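Local coordinates for uncharacterized protein Rv2866 (Mycobacterium tuberculosis, PDB 3G5O) that cleaves RNA, preferentially at the 3'-end of purine ribonucleotides, as the toxin RelG of a type II toxin-antitoxin pair, and is neutralised by its cognate antitoxin, at residues Thr24-Asp29 / Val88-Val93; Tyr18-Thr23 / Phe44-Leu49; Ala39-Phe44 / Tyr75-Arg80. All blocks are in the same frame, centred on the assembly; numbering follows the deposited sequence. Where two conformers were deposited one is given.

Contact 1 (Thr24-Asp29 / Val88-Val93)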
loop_
_atom_site.group_PDB
_atom_site.type_symbol
_atom_site.label_atom_id
_atom_site.label_comp_id
_atom_site.label_asym_id
_atom_site.label_seq_id
_atom_site.Cartn_x
_atom_site.Cartn_y
_atom_site.Cartn_z
ATOM N N THR C 24 21.282 -3.290 12.686
ATOM C CA THR C 24 21.332 -4.748 12.922
ATOM C C THR C 24 20.371 -5.495 12.046
ATOM O O THR C 24 20.696 -6.562 11.521
ATOM C CB THR C 24 21.020 -5.112 14.428
ATOM O OG1 THR C 24 21.991 -4.467 15.247
ATOM C CG2 THR C 24 21.105 -6.608 14.674
ATOM N N THR C 25 19.186 -4.930 11.853
ATOM C CA THR C 25 18.148 -5.604 11.017
ATOM C C THR C 25 18.645 -5.728 9.595
ATOM O O THR C 25 18.486 -6.784 8.964
ATOM C CB THR C 25 16.769 -4.876 10.852
ATOM O OG1 THR C 25 16.965 -3.475 10.682
ATOM C CG2 THR C 25 15.782 -5.170 11.983
ATOM N N ALA C 26 19.234 -4.662 9.072
ATOM C CA ALA C 26 19.737 -4.649 7.694
ATOM C C ALA C 26 20.947 -5.573 7.547
ATOM O O ALA C 26 21.115 -6.238 6.537
ATOM C CB ALA C 26 20.113 -3.242 7.296
ATOM N N ARG C 27 21.803 -5.579 8.547
ATOM C CA ARG C 27 22.955 -6.478 8.557
ATOM C C ARG C 27 22.524 -7.937 8.471
ATOM O O ARG C 27 23.092 -8.712 7.697
ATOM C CB ARG C 27 23.840 -6.205 9.805
ATOM C CG ARG C 27 25.193 -6.879 9.715
ATOM C CD ARG C 27 25.857 -7.084 11.091
ATOM N NE ARG C 27 26.548 -8.381 11.046
ATOM C CZ ARG C 27 25.969 -9.556 11.276
ATOM N NH1 ARG C 27 24.682 -9.643 11.630
ATOM N NH2 ARG C 27 26.686 -10.663 11.150
ATOM N N ARG C 28 21.507 -8.324 9.235
ATOM C CA ARG C 28 20.960 -9.679 9.136
ATOM C C ARG C 28 20.467 -10.001 7.737
ATOM O O ARG C 28 20.677 -11.125 7.244
ATOM C CB ARG C 28 19.829 -9.912 10.140
ATOM C CG ARG C 28 20.382 -10.125 11.571
ATOM C CD ARG C 28 19.341 -10.793 12.506
ATOM N NE ARG C 28 17.998 -10.226 12.428
ATOM C CZ ARG C 28 17.588 -9.164 13.123
ATOM N NH1 ARG C 28 18.416 -8.531 13.944
ATOM N NH2 ARG C 28 16.348 -8.722 12.988
ATOM N N ASP C 29 19.822 -9.023 7.097
ATOM C CA ASP C 29 19.413 -9.151 5.688
ATOM C C ASP C 29 20.600 -9.383 4.743
ATOM O O ASP C 29 20.527 -10.216 3.831
ATOM C CB ASP C 29 18.672 -7.884 5.243
ATOM C CG ASP C 29 17.263 -7.810 5.759
ATOM O OD1 ASP C 29 16.659 -8.827 6.222
ATOM O OD2 ASP C 29 16.742 -6.697 5.683
ATOM N N VAL C 88 22.545 8.490 6.213
ATOM C CA VAL C 88 21.507 7.586 5.727
ATOM C C VAL C 88 21.660 6.326 6.550
ATOM O O VAL C 88 22.795 5.873 6.742
ATOM C CB VAL C 88 21.768 7.217 4.284
ATOM C CG1 VAL C 88 20.839 6.004 3.817
ATOM C CG2 VAL C 88 21.605 8.453 3.401
ATOM N N VAL C 89 20.529 5.768 7.004
ATOM C CA VAL C 89 20.491 4.527 7.751
ATOM C C VAL C 89 19.614 3.509 7.053
ATOM O O VAL C 89 18.434 3.759 6.794
ATOM C CB VAL C 89 20.004 4.728 9.219
ATOM C CG1 VAL C 89 20.110 3.403 9.980
ATOM C CG2 VAL C 89 20.881 5.761 9.954
ATOM N N ILE C 90 20.227 2.378 6.691
ATOM C CA ILE C 90 19.555 1.291 5.995
ATOM C C ILE C 90 18.847 0.429 7.028
ATOM O O ILE C 90 19.492 -0.085 7.936
ATOM C CB ILE C 90 20.580 0.371 5.275
ATOM C CG1 ILE C 90 21.601 1.208 4.497
ATOM C CG2 ILE C 90 19.865 -0.671 4.375
ATOM C CD1 ILE C 90 20.964 2.044 3.419
ATOM N N LEU C 91 17.549 0.243 6.849
ATOM C CA LEU C 91 16.688 -0.530 7.734
ATOM C C LEU C 91 16.569 -1.963 7.248
ATOM O O LEU C 91 16.565 -2.877 8.070
ATOM C CB LEU C 91 15.265 0.085 7.744
ATOM C CG LEU C 91 15.234 1.593 7.993
ATOM C CD1 LEU C 91 13.788 2.003 8.005
ATOM C CD2 LEU C 91 15.983 2.079 9.328
ATOM N N ARG C 92 16.484 -2.148 5.932
ATOM C CA ARG C 92 16.267 -3.463 5.332
ATOM C C ARG C 92 16.925 -3.560 3.963
ATOM O O ARG C 92 17.060 -2.553 3.221
ATOM C CB ARG C 92 14.759 -3.761 5.137
ATOM C CG ARG C 92 13.864 -3.772 6.426
ATOM C CD ARG C 92 14.172 -4.988 7.334
ATOM N NE ARG C 92 14.154 -6.271 6.613
ATOM C CZ ARG C 92 13.045 -7.010 6.435
ATOM N NH1 ARG C 92 11.872 -6.608 6.911
ATOM N NH2 ARG C 92 13.108 -8.157 5.777
ATOM N N VAL C 93 17.271 -4.792 3.599
ATOM C CA VAL C 93 17.746 -5.104 2.234
ATOM C C VAL C 93 16.953 -6.323 1.768
ATOM O O VAL C 93 16.769 -7.315 2.527
ATOM C CB VAL C 93 19.267 -5.427 2.207
ATOM C CG1 VAL C 93 19.725 -5.713 0.755
ATOM C CG2 VAL C 93 20.055 -4.256 2.769
HETATM O O HOH W 1 18.354 -9.608 1.731
#
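Asp29 and Arg92 meet because both first torsions turn the side chain beside its own backbone N, CG lying anti to the carbonyl carbon (chi1 -76° and -60°), and because the arginine then folds at chi2 and chi3 until NE turns back to the Asp29 carboxylate. The two side chains cross at about a right angle. NE donates to Asp29 OD2 at 2.8 Å, in the guanidinium plane, a charged hydrogen bond, and so a salt bridge, onto the syn lone pair. The same oxygen is gripped a second time, on its anti side and out of the carboxylate plane, by Val93 N at 2.9 Å with an N-H...O angle of 167°. Two donors thus fix the rotation of the carboxylate, while OD1 pairs with Lys32. What is being tied down is the short helix 24-30, the first after strand 19-23, laid against the C-terminal half of strand 87-95 in this RelE-family fold. Strand and helix come close here: Ala26 CB rests 3.3 Å from Ile90 O and 3.9 Å from Ile90 CG2. A turn before Asp29, in the modelled conformer, Thr25 OG1 donates to Leu91 O at 2.7 Å, in the carbonyl plane and on a lone pair, and is also hydrogen-bonded to Thr23 OG1. A classic beta bulge sets both Leu91 and Arg92 opposite Leu78. Water 1 joins the backbone oxygens of Asp29 and Val93. Beyond the chain, Ser70 of the antitoxin Rv2865 takes a hydrogen bond with Arg92 NH1, and Asp77 of that chain one with Thr25 N.

Contact 2 (Tyr18-Thr23 / Phe44-Leu49)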
loop_
_atom_site.group_PDB
_atom_site.type_symbol
_atom_site.label_atom_id
_atom_site.label_comp_id
_atom_site.label_asym_id
_atom_site.label_seq_id
_atom_site.Cartn_x
_atom_site.Cartn_y
_atom_site.Cartn_z
ATOM N N TYR C 18 26.354 11.530 1.962
ATOM C CA TYR C 18 25.933 11.195 3.317
ATOM C C TYR C 18 26.700 9.991 3.857
ATOM O O TYR C 18 27.149 9.101 3.097
ATOM C CB TYR C 18 24.418 10.956 3.327
ATOM C CG TYR C 18 23.611 12.230 3.341
ATOM C CD1 TYR C 18 24.122 13.429 2.775
ATOM C CD2 TYR C 18 22.349 12.268 3.944
ATOM C CE1 TYR C 18 23.367 14.630 2.801
ATOM C CE2 TYR C 18 21.586 13.440 3.947
ATOM C CZ TYR C 18 22.091 14.616 3.385
ATOM O OH TYR C 18 21.325 15.772 3.429
ATOM N N THR C 19 26.887 9.967 5.169
ATOM C CA THR C 19 27.450 8.804 5.839
ATOM C C THR C 19 26.381 7.699 5.916
ATOM O O THR C 19 25.308 7.935 6.423
ATOM C CB THR C 19 27.838 9.159 7.297
ATOM O OG1 THR C 19 28.732 10.263 7.266
ATOM C CG2 THR C 19 28.508 7.975 8.032
ATOM N N VAL C 20 26.702 6.504 5.449
ATOM C CA VAL C 20 25.699 5.424 5.342
ATOM C C VAL C 20 25.994 4.445 6.454
ATOM O O VAL C 20 27.166 4.112 6.707
ATOM C CB VAL C 20 25.737 4.708 3.959
ATOM C CG1 VAL C 20 24.827 3.408 3.981
ATOM C CG2 VAL C 20 25.269 5.642 2.867
ATOM N N ARG C 21 24.940 4.018 7.154
ATOM C CA ARG C 21 25.073 3.089 8.274
ATOM C C ARG C 21 24.024 2.000 8.064
ATOM O O ARG C 21 22.946 2.275 7.507
ATOM C CB ARG C 21 24.749 3.793 9.605
ATOM C CG ARG C 21 25.517 5.071 9.929
ATOM C CD ARG C 21 26.854 4.812 10.563
ATOM N NE ARG C 21 26.822 4.085 11.838
ATOM C CZ ARG C 21 27.932 3.744 12.512
ATOM N NH1 ARG C 21 29.120 4.111 12.041
ATOM N NH2 ARG C 21 27.871 3.048 13.645
ATOM N N PHE C 22 24.305 0.794 8.545
ATOM C CA PHE C 22 23.352 -0.318 8.450
ATOM C C PHE C 22 22.943 -0.580 9.891
ATOM O O PHE C 22 23.811 -0.635 10.789
ATOM C CB PHE C 22 24.025 -1.611 7.914
ATOM C CG PHE C 22 24.182 -1.665 6.401
ATOM C CD1 PHE C 22 23.403 -2.539 5.649
ATOM C CD2 PHE C 22 25.146 -0.902 5.757
ATOM C CE1 PHE C 22 23.531 -2.610 4.257
ATOM C CE2 PHE C 22 25.296 -0.957 4.371
ATOM C CZ PHE C 22 24.489 -1.846 3.628
ATOM N N THR C 23 21.643 -0.758 10.098
ATOM C CA THR C 23 21.115 -1.250 11.381
ATOM C C THR C 23 21.452 -2.742 11.482
ATOM O O THR C 23 21.831 -3.385 10.484
ATOM C CB THR C 23 19.580 -1.100 11.476
ATOM O OG1 THR C 23 18.958 -1.771 10.366
ATOM C CG2 THR C 23 19.158 0.382 11.473
ATOM N N PHE C 44 26.803 -0.355 -3.721
ATOM C CA PHE C 44 25.733 0.616 -3.981
ATOM C C PHE C 44 25.528 1.494 -2.715
ATOM O O PHE C 44 25.504 2.701 -2.811
ATOM C CB PHE C 44 24.410 -0.106 -4.339
ATOM C CG PHE C 44 23.237 0.809 -4.423
ATOM C CD1 PHE C 44 23.241 1.866 -5.317
ATOM C CD2 PHE C 44 22.125 0.608 -3.616
ATOM C CE1 PHE C 44 22.156 2.739 -5.399
ATOM C CE2 PHE C 44 21.043 1.471 -3.681
ATOM C CZ PHE C 44 21.062 2.529 -4.590
ATOM N N ALA C 45 25.428 0.869 -1.543
ATOM C CA ALA C 45 25.130 1.597 -0.294
ATOM C C ALA C 45 26.208 2.646 -0.057
ATOM O O ALA C 45 25.895 3.792 0.268
ATOM C CB ALA C 45 25.057 0.644 0.895
ATOM N N PHE C 46 27.465 2.278 -0.259
ATOM C CA PHE C 46 28.553 3.212 0.059
ATOM C C PHE C 46 29.004 4.105 -1.095
ATOM O O PHE C 46 29.930 4.907 -0.935
ATOM C CB PHE C 46 29.726 2.452 0.716
ATOM C CG PHE C 46 29.343 1.848 2.057
ATOM C CD1 PHE C 46 28.870 2.659 3.083
ATOM C CD2 PHE C 46 29.379 0.472 2.269
ATOM C CE1 PHE C 46 28.497 2.109 4.312
ATOM C CE2 PHE C 46 29.028 -0.092 3.500
ATOM C CZ PHE C 46 28.569 0.721 4.518
ATOM N N GLY C 47 28.349 3.949 -2.245
ATOM C CA GLY C 47 28.686 4.693 -3.458
ATOM C C GLY C 47 27.512 5.547 -3.894
ATOM O O GLY C 47 27.283 6.605 -3.319
ATOM N N ASP C 48 26.758 5.090 -4.895
ATOM C CA ASP C 48 25.606 5.834 -5.389
ATOM C C ASP C 48 24.594 6.272 -4.335
ATOM O O ASP C 48 24.064 7.374 -4.437
ATOM C CB ASP C 48 24.890 5.100 -6.539
ATOM C CG ASP C 48 25.748 5.024 -7.810
ATOM O OD1 ASP C 48 26.824 5.694 -7.865
ATOM O OD2 ASP C 48 25.367 4.281 -8.742
ATOM N N LEU C 49 24.275 5.406 -3.370
ATOM C CA LEU C 49 23.280 5.780 -2.361
ATOM C C LEU C 49 23.774 6.897 -1.433
ATOM O O LEU C 49 23.020 7.855 -1.089
ATOM C CB LEU C 49 22.829 4.572 -1.546
ATOM C CG LEU C 49 21.962 4.905 -0.352
ATOM C CD1 LEU C 49 20.569 5.372 -0.802
ATOM C CD2 LEU C 49 21.888 3.698 0.595
#
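Val20 is the bump of the strand and fits against the helix between Ala45 and Phe46. Its CG2 sits 3.3 Å from Ala45 O, and CG1, placed anti to the backbone N (chi1 170°), reaches Ala45 CB at 4.1 Å and the tip of Leu49, CD2, a little farther off. Phe46 also leans on the valine: its CE1 lies 3.8 Å from Val20 CB, and Val20 O lies in the plane of the Phe46 ring, at its edge, 3.4 Å from CE1. One end of the ring, CE1 and CZ, serves both Val20 and Phe22. The adjacent ring atom, CZ, meets Phe22 CE2 at 3.7 Å, arriving at the edge of the Phe22 ring. The two planes are 53° apart and the centroids 5.8 Å, an oblique pair that is neither stacked nor T-shaped. Ala45 provides the hollow for the end of Phe22, whose CZ comes within 3.7 Å of Ala45 CB; the small methyl lets the ring approach the helix. The helix itself widens into a pi-type turn at 45-49, where Phe44 O takes both Gly47 N and Leu49 N, one from each face of its plane. Strand 19-23 is the outermost strand of the toxin's own sheet on this side and runs parallel to strand 87-95, with Val20 and Leu49 both resting on Ile90. Beyond it, Phe22 and Thr23 pair antiparallel with a strand of the antitoxin Rv2865, so the sheet continues into that chain, while helix 35-51 covers one face.

Contact 3 (Ala39-Phe44 / Tyr75-Arg80)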
loop_
_atom_site.group_PDB
_atom_site.type_symbol
_atom_site.label_atom_id
_atom_site.label_comp_id
_atom_site.label_asym_id
_atom_site.label_seq_id
_atom_site.Cartn_x
_atom_site.Cartn_y
_atom_site.Cartn_z
ATOM N N ALA C 39 28.050 -8.137 -2.285
ATOM C CA ALA C 39 29.079 -7.152 -2.678
ATOM C C ALA C 39 28.474 -5.986 -3.500
ATOM O O ALA C 39 28.856 -4.828 -3.293
ATOM C CB ALA C 39 30.228 -7.827 -3.435
ATOM N N ALA C 40 27.511 -6.281 -4.376
ATOM C CA ALA C 40 26.858 -5.210 -5.157
ATOM C C ALA C 40 26.067 -4.239 -4.240
ATOM O O ALA C 40 26.090 -3.017 -4.436
ATOM C CB ALA C 40 25.952 -5.771 -6.254
ATOM N N VAL C 41 25.321 -4.811 -3.302
ATOM C CA VAL C 41 24.584 -4.011 -2.327
ATOM C C VAL C 41 25.519 -3.098 -1.538
ATOM O O VAL C 41 25.221 -1.924 -1.348
ATOM C CB VAL C 41 23.752 -4.879 -1.351
ATOM C CG1 VAL C 41 23.194 -4.013 -0.196
ATOM C CG2 VAL C 41 22.599 -5.533 -2.105
ATOM N N VAL C 42 26.602 -3.663 -1.006
ATOM C CA VAL C 42 27.596 -2.872 -0.271
ATOM C C VAL C 42 28.188 -1.728 -1.103
ATOM O O VAL C 42 28.343 -0.586 -0.607
ATOM C CB VAL C 42 28.717 -3.784 0.338
ATOM C CG1 VAL C 42 29.987 -2.960 0.799
ATOM C CG2 VAL C 42 28.153 -4.634 1.420
ATOM N N GLU C 43 28.516 -2.002 -2.358
ATOM C CA GLU C 43 29.096 -0.960 -3.212
ATOM C C GLU C 43 28.051 0.079 -3.593
ATOM O O GLU C 43 28.361 1.275 -3.724
ATOM C CB GLU C 43 29.760 -1.551 -4.463
ATOM C CG GLU C 43 30.979 -2.436 -4.122
ATOM C CD GLU C 43 32.211 -1.620 -3.664
ATOM O OE1 GLU C 43 32.204 -0.379 -3.834
ATOM O OE2 GLU C 43 33.200 -2.225 -3.166
ATOM N N PHE C 44 26.803 -0.355 -3.721
ATOM C CA PHE C 44 25.733 0.616 -3.981
ATOM C C PHE C 44 25.528 1.494 -2.715
ATOM O O PHE C 44 25.504 2.701 -2.811
ATOM C CB PHE C 44 24.410 -0.106 -4.339
ATOM C CG PHE C 44 23.237 0.809 -4.423
ATOM C CD1 PHE C 44 23.241 1.866 -5.317
ATOM C CD2 PHE C 44 22.125 0.608 -3.616
ATOM C CE1 PHE C 44 22.156 2.739 -5.399
ATOM C CE2 PHE C 44 21.043 1.471 -3.681
ATOM C CZ PHE C 44 21.062 2.529 -4.590
ATOM N N TYR C 75 17.507 -6.162 -6.400
ATOM C CA TYR C 75 17.544 -5.805 -4.965
ATOM C C TYR C 75 17.015 -4.410 -4.629
ATOM O O TYR C 75 17.052 -3.459 -5.472
ATOM C CB TYR C 75 18.907 -6.072 -4.308
ATOM C CG TYR C 75 20.032 -5.201 -4.812
ATOM C CD1 TYR C 75 20.180 -3.905 -4.330
ATOM C CD2 TYR C 75 20.918 -5.658 -5.792
ATOM C CE1 TYR C 75 21.204 -3.103 -4.773
ATOM C CE2 TYR C 75 21.985 -4.824 -6.266
ATOM C CZ TYR C 75 22.102 -3.553 -5.713
ATOM O OH TYR C 75 23.063 -2.652 -6.140
ATOM N N ARG C 76 16.525 -4.300 -3.391
ATOM C CA ARG C 76 16.059 -3.041 -2.843
ATOM C C ARG C 76 16.591 -2.768 -1.457
ATOM O O ARG C 76 16.746 -3.680 -0.637
ATOM C CB ARG C 76 14.530 -2.984 -2.805
ATOM C CG ARG C 76 13.872 -2.875 -4.189
ATOM C CD ARG C 76 12.362 -3.133 -4.003
ATOM N NE ARG C 76 11.563 -2.688 -5.141
ATOM C CZ ARG C 76 11.275 -3.437 -6.212
ATOM N NH1 ARG C 76 11.729 -4.688 -6.302
ATOM N NH2 ARG C 76 10.509 -2.932 -7.189
ATOM N N LEU C 77 16.857 -1.502 -1.184
ATOM C CA LEU C 77 17.212 -1.087 0.163
ATOM C C LEU C 77 16.109 -0.192 0.644
ATOM O O LEU C 77 15.627 0.660 -0.124
ATOM C CB LEU C 77 18.509 -0.276 0.140
ATOM C CG LEU C 77 19.776 -1.120 0.063
ATOM C CD1 LEU C 77 19.857 -1.740 -1.342
ATOM C CD2 LEU C 77 21.031 -0.308 0.278
ATOM N N LEU C 78 15.747 -0.367 1.904
ATOM C CA LEU C 78 14.793 0.500 2.604
ATOM C C LEU C 78 15.588 1.361 3.587
ATOM O O LEU C 78 16.353 0.838 4.400
ATOM C CB LEU C 78 13.781 -0.340 3.389
ATOM C CG LEU C 78 12.675 0.397 4.176
ATOM C CD1 LEU C 78 11.713 1.016 3.169
ATOM C CD2 LEU C 78 11.927 -0.581 5.123
ATOM N N TYR C 79 15.400 2.673 3.567
ATOM C CA TYR C 79 16.304 3.526 4.361
ATOM C C TYR C 79 15.675 4.805 4.860
ATOM O O TYR C 79 14.590 5.138 4.410
ATOM C CB TYR C 79 17.594 3.852 3.600
ATOM C CG TYR C 79 17.408 4.497 2.267
ATOM C CD1 TYR C 79 17.584 5.872 2.118
ATOM C CD2 TYR C 79 17.070 3.739 1.132
ATOM C CE1 TYR C 79 17.437 6.497 0.863
ATOM C CE2 TYR C 79 16.910 4.347 -0.121
ATOM C CZ TYR C 79 17.111 5.729 -0.250
ATOM O OH TYR C 79 16.966 6.341 -1.487
ATOM N N ARG C 80 16.344 5.471 5.810
ATOM C CA ARG C 80 15.931 6.779 6.274
ATOM C C ARG C 80 17.059 7.753 5.964
ATOM O O ARG C 80 18.230 7.352 5.888
ATOM C CB ARG C 80 15.690 6.753 7.790
ATOM C CG ARG C 80 14.455 5.890 8.197
ATOM C CD ARG C 80 14.082 6.162 9.664
ATOM N NE ARG C 80 12.988 5.336 10.191
ATOM C CZ ARG C 80 11.703 5.583 9.997
ATOM N NH1 ARG C 80 11.334 6.634 9.265
ATOM N NH2 ARG C 80 10.790 4.797 10.551
#
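Val41 and Tyr75 make the CH-pi contact of this pair: CG2 of the valine stands over the centre of the tyrosine ring, 3.7 Å from the centroid and 13° off the normal. The tyrosine takes the first torsion in which CG lies between the backbone N and the carbonyl carbon (chi1 67°), and this sends the ring out from the strand toward the helix, so that its face meets the valine methyl. The two side chains run past one another in opposite directions.

Aromatic edge contact comes next. Phe44 CD2 lies in the plane of the Tyr75 ring, at its edge, 4.0 Å from CE1, and the two side chains cross at a slant. Farther out, the phenol oxygen, Tyr75 OH, comes down beside Phe44 CB (3.4 Å), with Ala40 O at 3.5 Å.

The remaining touches are apolar side-chain contacts. Leu77 CD1 lies at the edge of the Phe44 ring, 4.0 Å from CD2, and the same methyl is 4.2 Å from Val41 CG1, which puts it against both Phe44 and Val41. Ala40 CB rests 4.1 Å from Tyr75 CE2.

The axes of the two segments approach to 10.1 Å at -45°, wide enough for one layer of side chains between helix 35-51 and strand 75-82. That strand lies between 87-95 and 68-72, antiparallel to both; Phe44 spreads onto Ala70 and Arg72 of strand 68-72, and Leu77 reaches Ile90 of strand 87-95. Leu33, in the loop that leads into the helix, packs against Val41, and Val95 of the antitoxin Rv2865 covers Val42, another residue of this helix.

All three contacts serve one mixed sheet, in which strands 19-23, 87-95 and 75-82 are successive neighbours. Contacts 2 and 3 use parts of helix 35-51 that overlap at Phe44 and lie about 7 Å apart between centres; contact 1, with the short helix 24-30, is about 11 Å from contact 2 and 9 Å from contact 3. Along the chain, contact 3 is nested inside the loop closed by contact 1, while contact 2 crosses both. Probable backbone hydrogen bonds of the ladder join them, Ile90 N to Arg21 O and Leu91 N to Leu78 O, and Leu49 packs on Ile90 and Tyr79. The antitoxin chain reaches residues of every contact, consistent with its neutralising role.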